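Local coordinates for tetraacyldisaccharide 4'-kinase (Aquifex aeolicus, PDB 4EHX), which probably transfers the gamma-phosphate of ATP to the 4'-position of a tetraacyldisaccharide 1-phosphate, yielding lipid IVA in the last step of lipid IVA biosynthesis, at residues 51-59 / 104-112; 73-84 / 95-103. All coordinates share one frame; numbering follows the deposited sequence.

Contact 1 (51-59 / 104-112)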
ATOM      1  N   LYS A  51      -1.770  -1.048   3.789  1.00 24.43           N
ATOM      2  CA  LYS A  51      -2.277  -1.445   2.481  1.00 28.63           C
ATOM      3  C   LYS A  51      -1.188  -2.092   1.623  1.00 19.64           C
ATOM      4  O   LYS A  51      -1.436  -3.085   0.948  1.00 22.01           O
ATOM      5  CB  LYS A  51      -2.872  -0.243   1.743  1.00 28.73           C
ATOM      6  CG  LYS A  51      -3.322  -0.561   0.345  1.00 38.56           C
ATOM      7  CD  LYS A  51      -2.883   0.521  -0.631  1.00 59.18           C
ATOM      8  CE  LYS A  51      -1.373   0.509  -0.816  1.00 49.51           C
ATOM      9  NZ  LYS A  51      -0.926   1.621  -1.682  1.00 46.60           N
ATOM     10  N   THR A  52       0.008  -1.514   1.635  1.00 20.21           N
ATOM     11  CA  THR A  52       1.113  -2.061   0.846  1.00 26.10           C
ATOM     12  C   THR A  52       1.432  -3.486   1.299  1.00 28.64           C
ATOM     13  O   THR A  52       1.520  -4.404   0.474  1.00 23.26           O
ATOM     14  CB  THR A  52       2.371  -1.167   0.927  1.00 28.09           C
ATOM     15  OG1 THR A  52       2.036   0.149   0.480  1.00 34.83           O
ATOM     16  CG2 THR A  52       3.481  -1.713   0.035  1.00 29.52           C
ATOM     17  N   SER A  53       1.599  -3.676   2.606  1.00 21.49           N
ATOM     18  CA  SER A  53       1.835  -5.022   3.139  1.00 23.90           C
ATOM     19  C   SER A  53       0.725  -5.992   2.764  1.00 19.45           C
ATOM     20  O   SER A  53       0.983  -7.156   2.426  1.00 19.73           O
ATOM     21  CB  SER A  53       1.997  -5.000   4.666  1.00 21.70           C
ATOM     22  OG  SER A  53       3.161  -4.306   5.038  1.00 29.54           O
ATOM     23  N   PHE A  54      -0.523  -5.539   2.830  1.00 18.61           N
ATOM     24  CA  PHE A  54      -1.615  -6.434   2.517  1.00 17.58           C
ATOM     25  C   PHE A  54      -1.633  -6.811   1.041  1.00 19.26           C
ATOM     26  O   PHE A  54      -1.938  -7.949   0.692  1.00 21.78           O
ATOM     27  CB  PHE A  54      -2.988  -5.869   2.937  1.00 17.82           C
ATOM     28  CG  PHE A  54      -4.082  -6.870   2.798  1.00 19.73           C
ATOM     29  CD1 PHE A  54      -4.268  -7.857   3.768  1.00 23.17           C
ATOM     30  CD2 PHE A  54      -4.893  -6.873   1.677  1.00 16.43           C
ATOM     31  CE1 PHE A  54      -5.258  -8.822   3.627  1.00 22.73           C
ATOM     32  CE2 PHE A  54      -5.869  -7.838   1.524  1.00 19.09           C
ATOM     33  CZ  PHE A  54      -6.060  -8.810   2.502  1.00 25.94           C
ATOM     34  N   VAL A  55      -1.327  -5.859   0.163  1.00 25.04           N
ATOM     35  CA  VAL A  55      -1.257  -6.181  -1.265  1.00 21.02           C
ATOM     36  C   VAL A  55      -0.223  -7.281  -1.524  1.00 21.80           C
ATOM     37  O   VAL A  55      -0.489  -8.238  -2.259  1.00 22.21           O
ATOM     38  CB  VAL A  55      -0.964  -4.919  -2.135  1.00 21.11           C
ATOM     39  CG1 VAL A  55      -0.717  -5.321  -3.566  1.00 24.82           C
ATOM     40  CG2 VAL A  55      -2.147  -3.946  -2.043  1.00 22.95           C
ATOM     41  N   MET A  56       0.953  -7.157  -0.913  1.00 18.50           N
ATOM     42  CA  MET A  56       2.000  -8.178  -1.063  1.00 19.28           C
ATOM     43  C   MET A  56       1.497  -9.530  -0.576  1.00 24.52           C
ATOM     44  O   MET A  56       1.702 -10.563  -1.213  1.00 23.06           O
ATOM     45  CB  MET A  56       3.237  -7.792  -0.255  1.00 24.45           C
ATOM     46  CG  MET A  56       3.955  -6.547  -0.768  1.00 32.47           C
ATOM     47  SD  MET A  56       5.133  -5.928   0.467  1.00 32.06           S
ATOM     48  CE  MET A  56       6.303  -7.287   0.475  1.00 33.05           C
ATOM     49  N   TYR A  57       0.851  -9.510   0.582  1.00 20.57           N
ATOM     50  CA  TYR A  57       0.296 -10.710   1.187  1.00 21.03           C
ATOM     51  C   TYR A  57      -0.749 -11.367   0.283  1.00 21.51           C
ATOM     52  O   TYR A  57      -0.731 -12.580   0.054  1.00 19.96           O
ATOM     53  CB  TYR A  57      -0.306 -10.355   2.548  1.00 22.55           C
ATOM     54  CG  TYR A  57      -1.183 -11.440   3.107  1.00 24.89           C
ATOM     55  CD1 TYR A  57      -0.635 -12.521   3.799  1.00 23.44           C
ATOM     56  CD2 TYR A  57      -2.565 -11.385   2.953  1.00 23.00           C
ATOM     57  CE1 TYR A  57      -1.451 -13.526   4.311  1.00 30.08           C
ATOM     58  CE2 TYR A  57      -3.383 -12.373   3.462  1.00 25.23           C
ATOM     59  CZ  TYR A  57      -2.824 -13.443   4.134  1.00 30.21           C
ATOM     60  OH  TYR A  57      -3.653 -14.420   4.624  1.00 27.03           O
ATOM     61  N   LEU A  58      -1.657 -10.550  -0.240  1.00 18.23           N
ATOM     62  CA  LEU A  58      -2.705 -11.027  -1.134  1.00 18.28           C
ATOM     63  C   LEU A  58      -2.129 -11.582  -2.437  1.00 18.33           C
ATOM     64  O   LEU A  58      -2.556 -12.632  -2.923  1.00 18.28           O
ATOM     65  CB  LEU A  58      -3.680  -9.869  -1.432  1.00 17.10           C
ATOM     66  CG  LEU A  58      -4.794 -10.118  -2.441  1.00 21.17           C
ATOM     67  CD1 LEU A  58      -5.698 -11.244  -1.935  1.00 20.04           C
ATOM     68  CD2 LEU A  58      -5.595  -8.812  -2.650  1.00 21.22           C
ATOM     69  N   ALA A  59      -1.145 -10.891  -3.003  1.00 19.58           N
ATOM     70  CA  ALA A  59      -0.551 -11.368  -4.248  1.00 26.16           C
ATOM     71  C   ALA A  59       0.084 -12.741  -4.025  1.00 28.26           C
ATOM     72  O   ALA A  59       0.022 -13.617  -4.896  1.00 25.76           O
ATOM     73  CB  ALA A  59       0.478 -10.358  -4.791  1.00 27.88           C
ATOM     74  N   MET A 104       5.779  -0.621  -5.368  1.00 27.23           N
ATOM     75  CA  MET A 104       4.940  -1.824  -5.425  1.00 28.75           C
ATOM     76  C   MET A 104       5.560  -2.876  -6.340  1.00 26.66           C
ATOM     77  O   MET A 104       5.621  -4.055  -6.007  1.00 26.66           O
ATOM     78  CB  MET A 104       3.531  -1.462  -5.923  1.00 34.03           C
ATOM     79  CG  MET A 104       2.476  -2.552  -5.731  1.00 47.10           C
ATOM     80  SD  MET A 104       1.803  -2.585  -4.055  1.00 42.61           S
ATOM     81  CE  MET A 104       1.684  -0.839  -3.705  1.00 72.08           C
ATOM     82  N   ALA A 105       6.005  -2.448  -7.516  1.00 25.09           N
ATOM     83  CA  ALA A 105       6.628  -3.386  -8.455  1.00 22.86           C
ATOM     84  C   ALA A 105       7.902  -4.033  -7.895  1.00 28.63           C
ATOM     85  O   ALA A 105       8.157  -5.226  -8.099  1.00 26.14           O
ATOM     86  CB  ALA A 105       6.912  -2.687  -9.791  1.00 23.11           C
ATOM     87  N   LYS A 106       8.712  -3.254  -7.183  1.00 28.83           N
ATOM     88  CA  LYS A 106       9.927  -3.826  -6.614  1.00 31.40           C
ATOM     89  C   LYS A 106       9.576  -4.805  -5.500  1.00 29.38           C
ATOM     90  O   LYS A 106      10.275  -5.790  -5.285  1.00 28.86           O
ATOM     91  CB  LYS A 106      10.879  -2.736  -6.097  1.00 29.47           C
ATOM     92  CG  LYS A 106      11.453  -1.822  -7.172  1.00 33.02           C
ATOM     93  CD  LYS A 106      12.210  -2.574  -8.285  1.00 40.01           C
ATOM     94  CE  LYS A 106      13.425  -3.294  -7.772  1.00 40.61           C
ATOM     95  NZ  LYS A 106      14.489  -3.486  -8.837  1.00 42.35           N
ATOM     96  N   LEU A 107       8.479  -4.543  -4.800  1.00 25.52           N
ATOM     97  CA  LEU A 107       8.056  -5.450  -3.731  1.00 31.57           C
ATOM     98  C   LEU A 107       7.338  -6.715  -4.220  1.00 43.56           C
ATOM     99  O   LEU A 107       7.105  -7.622  -3.425  1.00 36.27           O
ATOM    100  CB  LEU A 107       7.183  -4.713  -2.709  1.00 30.58           C
ATOM    101  CG  LEU A 107       7.841  -3.580  -1.926  1.00 32.90           C
ATOM    102  CD1 LEU A 107       6.766  -2.747  -1.236  1.00 32.20           C
ATOM    103  CD2 LEU A 107       8.862  -4.167  -0.933  1.00 28.72           C
ATOM    104  N   LEU A 108       6.996  -6.779  -5.513  1.00 32.14           N
ATOM    105  CA  LEU A 108       6.289  -7.944  -6.066  1.00 31.38           C
ATOM    106  C   LEU A 108       6.967  -8.543  -7.304  1.00 32.61           C
ATOM    107  O   LEU A 108       6.507  -8.335  -8.429  1.00 25.20           O
ATOM    108  CB  LEU A 108       4.849  -7.563  -6.445  1.00 32.46           C
ATOM    109  CG  LEU A 108       3.952  -6.889  -5.405  1.00 37.34           C
ATOM    110  CD1 LEU A 108       2.755  -6.252  -6.088  1.00 38.87           C
ATOM    111  CD2 LEU A 108       3.511  -7.889  -4.361  1.00 37.88           C
ATOM    112  N   PRO A 109       8.043  -9.320  -7.103  1.00 36.69           N
ATOM    113  CA  PRO A 109       8.870  -9.854  -8.201  1.00 39.76           C
ATOM    114  C   PRO A 109       8.211 -10.811  -9.222  1.00 40.95           C
ATOM    115  O   PRO A 109       8.850 -11.098 -10.236  1.00 39.93           O
ATOM    116  CB  PRO A 109      10.028 -10.561  -7.463  1.00 38.57           C
ATOM    117  CG  PRO A 109       9.522 -10.770  -6.059  1.00 41.00           C
ATOM    118  CD  PRO A 109       8.641  -9.588  -5.782  1.00 38.78           C
ATOM    119  N   HIS A 110       6.993 -11.295  -8.988  1.00 28.44           N
ATOM    120  CA  HIS A 110       6.338 -12.172  -9.976  1.00 29.65           C
ATOM    121  C   HIS A 110       5.022 -11.582 -10.501  1.00 23.22           C
ATOM    122  O   HIS A 110       4.230 -12.266 -11.157  1.00 25.22           O
ATOM    123  CB  HIS A 110       6.043 -13.539  -9.364  1.00 37.53           C
ATOM    124  CG  HIS A 110       7.221 -14.144  -8.672  1.00 54.34           C
ATOM    125  ND1 HIS A 110       8.286 -14.686  -9.359  1.00 61.68           N
ATOM    126  CD2 HIS A 110       7.518 -14.264  -7.357  1.00 55.88           C
ATOM    127  CE1 HIS A 110       9.184 -15.124  -8.496  1.00 65.57           C
ATOM    128  NE2 HIS A 110       8.743 -14.880  -7.274  1.00 64.93           N
ATOM    129  N   VAL A 111       4.805 -10.313 -10.222  1.00 21.54           N
ATOM    130  CA  VAL A 111       3.503  -9.705 -10.505  1.00 19.93           C
ATOM    131  C   VAL A 111       3.651  -8.516 -11.449  1.00 23.19           C
ATOM    132  O   VAL A 111       4.635  -7.789 -11.366  1.00 22.29           O
ATOM    133  CB  VAL A 111       2.853  -9.247  -9.188  1.00 25.95           C
ATOM    134  CG1 VAL A 111       1.561  -8.533  -9.460  1.00 26.69           C
ATOM    135  CG2 VAL A 111       2.624 -10.454  -8.265  1.00 26.15           C
ATOM    136  N   SER A 112       2.682  -8.312 -12.345  1.00 19.46           N
ATOM    137  CA  SER A 112       2.692  -7.125 -13.195  1.00 18.97           C
ATOM    138  C   SER A 112       2.112  -5.912 -12.457  1.00 16.66           C
ATOM    139  O   SER A 112       1.305  -6.062 -11.550  1.00 18.79           O
ATOM    140  CB  SER A 112       1.930  -7.367 -14.508  1.00 22.65           C
ATOM    141  OG  SER A 112       2.542  -8.393 -15.281  1.00 23.38           O
TER
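Val55, Met56 and Ala59 meet Met104, Leu107 and Leu108 in a mainly apolar contact, where one flank of helix 51-61 lies against the last turn of helix 99-107 and the bend after it. Thioethers and methyl groups bury about 380 Å² between them. Leu108 CD2 makes the closest approach, 3.6 Å from Met56 CA, hard against the helix backbone, and the same methyl is 3.9 Å from Ala59 CB. Val111 CG2 also touches Ala59 CB, at 4.1 Å. A type I turn from Leu108 to Val111 brings both of those side chains round to the same helix.

Met56 also touches Leu108 CD2 with its CB and CG, then goes on to Leu107. With CG anti to the carbonyl carbon (chi1 -67°), the chain carries SD to 4.0 Å from Leu107 CD1 before a bend at chi3 lays CE over Leu107 CB and its carbonyl O. Cutting this side chain back to an alanine would probably open a gap beside Leu107 and let its isobutyl group shift.

Helix 51-61 is the one that follows the P-loop of this kinase, and Lys51 and Thr52 at its start are predicted ATP ligands. Thr52 turns its methyl, CG2, to Leu107 CD1 at 3.7 Å, while OG1 occupies the other branch, beside its own backbone N. Met104 is folded at chi2 and chi3, crossing Val55 nearly at right angles; its SD rests 3.8 Å from Val55 CG1, and CE reaches within 4.1 Å of Lys51 NZ. Beneath, Ile69 of strand 67-71 touches Val55, Leu108 and Val111, and Asp138 touches Lys51, Val55 and Met104.

Contact 2 (73-84 / 95-103)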
ATOM      1  N   GLY A  73      -0.869   5.708  -9.583  1.00 29.16           N
ATOM      2  CA  GLY A  73       0.264   6.499 -10.029  1.00 34.27           C
ATOM      3  C   GLY A  73      -0.078   7.976 -10.052  1.00 55.25           C
ATOM      4  O   GLY A  73       0.006   8.621 -11.096  1.00 66.77           O
ATOM      5  N   TYR A  74      -0.462   8.514  -8.899  1.00 63.58           N
ATOM      6  CA  TYR A  74      -0.925   9.899  -8.803  1.00 89.83           C
ATOM      7  C   TYR A  74       0.026  10.896  -9.475  1.00100.03           C
ATOM      8  O   TYR A  74      -0.360  11.601 -10.412  1.00 99.66           O
ATOM      9  CB  TYR A  74      -1.168  10.281  -7.337  1.00103.88           C
ATOM     10  CG  TYR A  74      -1.775  11.656  -7.140  1.00119.25           C
ATOM     11  CD1 TYR A  74      -2.896  12.053  -7.860  1.00125.06           C
ATOM     12  CD2 TYR A  74      -1.236  12.549  -6.221  1.00124.88           C
ATOM     13  CE1 TYR A  74      -3.456  13.307  -7.681  1.00128.77           C
ATOM     14  CE2 TYR A  74      -1.790  13.805  -6.033  1.00129.08           C
ATOM     15  CZ  TYR A  74      -2.900  14.178  -6.765  1.00131.33           C
ATOM     16  OH  TYR A  74      -3.454  15.426  -6.584  1.00133.30           O
ATOM     17  N   LYS A  75       1.266  10.945  -8.998  1.00103.12           N
ATOM     18  CA  LYS A  75       2.264  11.863  -9.542  1.00105.46           C
ATOM     19  C   LYS A  75       3.333  11.132 -10.346  1.00106.44           C
ATOM     20  O   LYS A  75       4.200  10.464  -9.779  1.00102.59           O
ATOM     21  CB  LYS A  75       2.908  12.679  -8.419  1.00105.82           C
ATOM     22  CG  LYS A  75       3.698  11.843  -7.425  1.00105.46           C
ATOM     23  CD  LYS A  75       4.332  12.711  -6.350  1.00107.16           C
ATOM     24  CE  LYS A  75       5.120  11.870  -5.360  1.00107.80           C
ATOM     25  NZ  LYS A  75       5.748  12.703  -4.300  1.00107.30           N
ATOM     26  N   ARG A  76       3.267  11.268 -11.669  1.00111.40           N
ATOM     27  CA  ARG A  76       4.211  10.596 -12.561  1.00115.69           C
ATOM     28  C   ARG A  76       4.844  11.552 -13.574  1.00131.13           C
ATOM     29  O   ARG A  76       4.356  12.664 -13.784  1.00133.89           O
ATOM     30  CB  ARG A  76       3.521   9.448 -13.303  1.00101.99           C
ATOM     31  CG  ARG A  76       2.406   8.789 -12.522  1.00 85.86           C
ATOM     32  CD  ARG A  76       2.195   7.344 -12.944  1.00 68.14           C
ATOM     33  NE  ARG A  76       1.878   7.199 -14.363  1.00 69.77           N
ATOM     34  CZ  ARG A  76       0.643   7.174 -14.862  1.00 61.64           C
ATOM     35  NH1 ARG A  76      -0.409   7.302 -14.058  1.00 54.71           N
ATOM     36  NH2 ARG A  76       0.461   7.024 -16.169  1.00 60.11           N
ATOM     37  N   LYS A  77       5.935  11.105 -14.195  1.00141.28           N
ATOM     38  CA  LYS A  77       6.593  11.851 -15.268  1.00152.35           C
ATOM     39  C   LYS A  77       5.956  11.499 -16.611  1.00162.09           C
ATOM     40  O   LYS A  77       6.325  12.040 -17.655  1.00166.90           O
ATOM     41  CB  LYS A  77       8.098  11.548 -15.305  1.00150.02           C
ATOM     42  CG  LYS A  77       8.857  12.270 -16.416  1.00147.37           C
ATOM     43  CD  LYS A  77      10.323  11.865 -16.472  1.00144.68           C
ATOM     44  CE  LYS A  77      11.075  12.305 -15.228  1.00142.79           C
ATOM     45  NZ  LYS A  77      12.546  12.124 -15.385  1.00142.15           N
ATOM     46  N   SER A  78       5.001  10.575 -16.570  1.00163.13           N
ATOM     47  CA  SER A  78       4.239  10.191 -17.751  1.00163.05           C
ATOM     48  C   SER A  78       2.787   9.964 -17.350  1.00156.40           C
ATOM     49  O   SER A  78       2.504   9.585 -16.213  1.00159.00           O
ATOM     50  CB  SER A  78       4.817   8.926 -18.386  1.00165.86           C
ATOM     51  OG  SER A  78       4.672   7.809 -17.528  1.00166.72           O
ATOM     52  N   LYS A  79       1.874  10.198 -18.286  1.00144.07           N
ATOM     53  CA  LYS A  79       0.447  10.108 -18.001  1.00128.57           C
ATOM     54  C   LYS A  79      -0.245   9.122 -18.938  1.00114.38           C
ATOM     55  O   LYS A  79       0.376   8.593 -19.862  1.00118.14           O
ATOM     56  CB  LYS A  79      -0.198  11.487 -18.127  1.00127.41           C
ATOM     57  CG  LYS A  79      -1.540  11.616 -17.436  1.00126.49           C
ATOM     58  CD  LYS A  79      -2.235  12.909 -17.837  1.00130.54           C
ATOM     59  CE  LYS A  79      -2.352  13.064 -19.358  1.00133.65           C
ATOM     60  NZ  LYS A  79      -3.483  12.278 -19.943  1.00133.25           N
ATOM     61  N   GLY A  80      -1.533   8.892 -18.706  1.00 94.77           N
ATOM     62  CA  GLY A  80      -2.276   7.903 -19.462  1.00 78.80           C
ATOM     63  C   GLY A  80      -2.182   6.565 -18.758  1.00 57.02           C
ATOM     64  O   GLY A  80      -2.315   6.487 -17.538  1.00 54.68           O
ATOM     65  N   THR A  81      -1.948   5.509 -19.523  1.00 38.54           N
ATOM     66  CA  THR A  81      -1.778   4.180 -18.942  1.00 33.04           C
ATOM     67  C   THR A  81      -0.346   3.729 -19.198  1.00 29.01           C
ATOM     68  O   THR A  81       0.179   3.919 -20.289  1.00 31.68           O
ATOM     69  CB  THR A  81      -2.763   3.187 -19.553  1.00 39.28           C
ATOM     70  OG1 THR A  81      -4.093   3.668 -19.345  1.00 47.11           O
ATOM     71  CG2 THR A  81      -2.626   1.836 -18.900  1.00 38.67           C
ATOM     72  N   LEU A  82       0.291   3.151 -18.185  1.00 29.78           N
ATOM     73  CA  LEU A  82       1.706   2.823 -18.267  1.00 31.91           C
ATOM     74  C   LEU A  82       1.962   1.454 -17.644  1.00 33.23           C
ATOM     75  O   LEU A  82       1.601   1.218 -16.491  1.00 26.22           O
ATOM     76  CB  LEU A  82       2.524   3.881 -17.514  1.00 29.45           C
ATOM     77  CG  LEU A  82       4.021   3.605 -17.373  1.00 36.71           C
ATOM     78  CD1 LEU A  82       4.671   3.620 -18.745  1.00 36.39           C
ATOM     79  CD2 LEU A  82       4.670   4.619 -16.450  1.00 39.95           C
ATOM     80  N   ILE A  83       2.564   0.546 -18.407  1.00 28.82           N
ATOM     81  CA  ILE A  83       2.999  -0.709 -17.821  1.00 31.23           C
ATOM     82  C   ILE A  83       4.300  -0.443 -17.076  1.00 29.13           C
ATOM     83  O   ILE A  83       5.307  -0.086 -17.672  1.00 28.44           O
ATOM     84  CB  ILE A  83       3.207  -1.814 -18.875  1.00 33.88           C
ATOM     85  CG1 ILE A  83       1.858  -2.230 -19.482  1.00 27.63           C
ATOM     86  CG2 ILE A  83       3.929  -3.023 -18.243  1.00 25.62           C
ATOM     87  CD1 ILE A  83       1.981  -3.169 -20.697  1.00 32.51           C
ATOM     88  N   VAL A  84       4.255  -0.578 -15.761  1.00 25.30           N
ATOM     89  CA  VAL A  84       5.413  -0.319 -14.912  1.00 25.63           C
ATOM     90  C   VAL A  84       6.281  -1.571 -14.801  1.00 25.27           C
ATOM     91  O   VAL A  84       7.514  -1.508 -14.840  1.00 27.50           O
ATOM     92  CB  VAL A  84       4.933   0.085 -13.509  1.00 23.14           C
ATOM     93  CG1 VAL A  84       6.119   0.211 -12.542  1.00 22.24           C
ATOM     94  CG2 VAL A  84       4.140   1.382 -13.590  1.00 26.20           C
ATOM     95  N   GLU A  95      11.112   7.547 -11.504  1.00 50.84           N
ATOM     96  CA  GLU A  95      10.824   8.881 -12.013  1.00 62.99           C
ATOM     97  C   GLU A  95       9.611   8.871 -12.951  1.00 66.77           C
ATOM     98  O   GLU A  95       8.737   9.734 -12.857  1.00 73.59           O
ATOM     99  CB  GLU A  95      12.048   9.478 -12.718  1.00 71.61           C
ATOM    100  CG  GLU A  95      13.246   9.787 -11.807  1.00 80.58           C
ATOM    101  CD  GLU A  95      14.336   8.718 -11.843  1.00 81.78           C
ATOM    102  OE1 GLU A  95      14.012   7.530 -12.074  1.00 68.32           O
ATOM    103  OE2 GLU A  95      15.519   9.070 -11.640  1.00 82.01           O
ATOM    104  N   GLU A  96       9.558   7.892 -13.850  1.00 59.46           N
ATOM    105  CA  GLU A  96       8.466   7.810 -14.825  1.00 53.58           C
ATOM    106  C   GLU A  96       7.225   7.087 -14.290  1.00 49.57           C
ATOM    107  O   GLU A  96       6.099   7.393 -14.683  1.00 55.64           O
ATOM    108  CB  GLU A  96       8.949   7.142 -16.118  1.00 61.15           C
ATOM    109  CG  GLU A  96       7.894   7.052 -17.209  1.00 70.96           C
ATOM    110  CD  GLU A  96       8.472   6.660 -18.558  1.00 83.09           C
ATOM    111  OE1 GLU A  96       9.704   6.465 -18.652  1.00 82.65           O
ATOM    112  OE2 GLU A  96       7.688   6.550 -19.527  1.00 86.88           O
ATOM    113  N   ALA A  97       7.426   6.129 -13.395  1.00 39.05           N
ATOM    114  CA  ALA A  97       6.309   5.358 -12.863  1.00 39.30           C
ATOM    115  C   ALA A  97       5.599   6.103 -11.743  1.00 44.30           C
ATOM    116  O   ALA A  97       4.416   5.883 -11.499  1.00 45.95           O
ATOM    117  CB  ALA A  97       6.791   4.000 -12.362  1.00 36.23           C
ATOM    118  N   GLY A  98       6.330   6.980 -11.066  1.00 45.33           N
ATOM    119  CA  GLY A  98       5.896   7.493  -9.780  1.00 45.27           C
ATOM    120  C   GLY A  98       6.426   6.573  -8.695  1.00 46.91           C
ATOM    121  O   GLY A  98       6.562   5.369  -8.909  1.00 36.00           O
ATOM    122  N   ASP A  99       6.735   7.135  -7.531  1.00 47.30           N
ATOM    123  CA  ASP A  99       7.326   6.359  -6.444  1.00 44.32           C
ATOM    124  C   ASP A  99       6.470   5.178  -5.996  1.00 38.80           C
ATOM    125  O   ASP A  99       7.002   4.128  -5.635  1.00 36.89           O
ATOM    126  CB  ASP A  99       7.637   7.256  -5.244  1.00 56.34           C
ATOM    127  CG  ASP A  99       8.925   8.043  -5.419  1.00 64.14           C
ATOM    128  OD1 ASP A  99       9.425   8.149  -6.562  1.00 61.77           O
ATOM    129  OD2 ASP A  99       9.432   8.564  -4.405  1.00 66.70           O
ATOM    130  N   GLU A 100       5.151   5.345  -6.016  1.00 41.66           N
ATOM    131  CA  GLU A 100       4.236   4.330  -5.480  1.00 43.99           C
ATOM    132  C   GLU A 100       4.123   3.051  -6.327  1.00 31.84           C
ATOM    133  O   GLU A 100       4.279   1.935  -5.808  1.00 26.38           O
ATOM    134  CB  GLU A 100       2.832   4.924  -5.260  1.00 53.31           C
ATOM    135  CG  GLU A 100       2.818   6.348  -4.693  1.00 69.14           C
ATOM    136  CD  GLU A 100       3.136   7.422  -5.735  1.00 79.92           C
ATOM    137  OE1 GLU A 100       2.413   7.515  -6.754  1.00 81.13           O
ATOM    138  OE2 GLU A 100       4.109   8.179  -5.532  1.00 83.62           O
ATOM    139  N   PRO A 101       3.795   3.197  -7.622  1.00 28.76           N
ATOM    140  CA  PRO A 101       3.752   1.979  -8.442  1.00 29.14           C
ATOM    141  C   PRO A 101       5.141   1.337  -8.549  1.00 27.78           C
ATOM    142  O   PRO A 101       5.236   0.114  -8.607  1.00 27.43           O
ATOM    143  CB  PRO A 101       3.296   2.495  -9.816  1.00 31.30           C
ATOM    144  CG  PRO A 101       2.576   3.792  -9.520  1.00 36.26           C
ATOM    145  CD  PRO A 101       3.374   4.391  -8.381  1.00 35.93           C
ATOM    146  N   TYR A 102       6.193   2.152  -8.595  1.00 28.67           N
ATOM    147  CA  TYR A 102       7.543   1.601  -8.718  1.00 32.67           C
ATOM    148  C   TYR A 102       7.891   0.770  -7.484  1.00 30.00           C
ATOM    149  O   TYR A 102       8.371  -0.360  -7.592  1.00 26.65           O
ATOM    150  CB  TYR A 102       8.595   2.696  -8.957  1.00 28.19           C
ATOM    151  CG  TYR A 102       9.983   2.128  -9.228  1.00 30.60           C
ATOM    152  CD1 TYR A 102      10.818   1.743  -8.181  1.00 33.59           C
ATOM    153  CD2 TYR A 102      10.444   1.950 -10.534  1.00 28.11           C
ATOM    154  CE1 TYR A 102      12.088   1.213  -8.429  1.00 36.12           C
ATOM    155  CE2 TYR A 102      11.704   1.416 -10.792  1.00 34.62           C
ATOM    156  CZ  TYR A 102      12.519   1.055  -9.734  1.00 40.98           C
ATOM    157  OH  TYR A 102      13.762   0.526  -9.986  1.00 39.88           O
ATOM    158  N   LEU A 103       7.643   1.326  -6.302  1.00 30.51           N
ATOM    159  CA  LEU A 103       7.880   0.579  -5.075  1.00 31.50           C
ATOM    160  C   LEU A 103       7.068  -0.715  -5.044  1.00 30.90           C
ATOM    161  O   LEU A 103       7.589  -1.787  -4.718  1.00 26.93           O
ATOM    162  CB  LEU A 103       7.566   1.443  -3.850  1.00 36.75           C
ATOM    163  CG  LEU A 103       7.640   0.740  -2.490  1.00 38.69           C
ATOM    164  CD1 LEU A 103       9.002   0.064  -2.265  1.00 35.67           C
ATOM    165  CD2 LEU A 103       7.321   1.732  -1.364  1.00 39.35           C
TER
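Val84 faces Ala97 with both methyl groups, CG1 and CG2 each 3.9 Å from Ala97 CB, and crosses Pro101 nearly at a right angle, with CG2 against that ring's CB. At the next ring atom, Pro101 CG lies 3.6 Å from Gly73 CA, so the proline is held between the strand and the start of the loop. Leu82, two residues back on the strand, points the same way and sets CD2 over the backbone of Glu96 and Ala97.

Above this apolar floor, the loop follows the carbonyls at the end of helix 94-97. Arg76 passes its methylenes across them: CD comes to 3.0 Å from Ala97 O, a buried oxygen with no hydrogen-bonding partner in the model. A bend at chi3 (-58°) then swings the guanidinium back to its own loop, where NH2 donates to Gly80 O at 3.1 Å, nearly straight at 166°. Gly80 O lies close to the guanidinium plane, but the nitrogen sits well above the carbonyl plane. Ser78 OG donates to Glu96 O at 3.2 Å and also touches Glu96 CG; Lys77 N makes a weak bond to Glu95 O, and its side chain runs alongside that of Glu95. Both Lys77 and Ser78 are poorly ordered. Lys75 extends across Glu100, bringing CE to 3.8 Å from Glu100 OE2, although its NZ remains too far for a salt bridge.

The CA of Gly98 is 3.4 Å from Lys75 O, where a side chain would collide with that oxygen. Gly98 leaves helical geometry with positive phi after helix 94-97 and is also the N-cap of helix 99-107; across this helix-helix junction of the P-loop kinase packs the loop leading into strand 81-86, which pairs antiparallel with strand 112-116.

Overall arrangement
Along the chain the order is 51-59, 73-84, 95-103, 104-112, so both segments of contact 2 fall between those of contact 1. Helix 99-107 is common to both: its first turns serve contact 2 and its last turn contact 1. The two centres are about 16 Å apart, yet the contacts meet where Ala105 CB packs 4.1 Å from Val84 CG1. Beneath them, strand 112-116 pairs in parallel with 67-71 and antiparallel with 81-86. One helix thus bridges from the P-loop helix in the interior to the outlying loop and strand, and the side chain of Glu100 in contact 2 lies about 6 Å from that of Lys51, in the predicted ATP site.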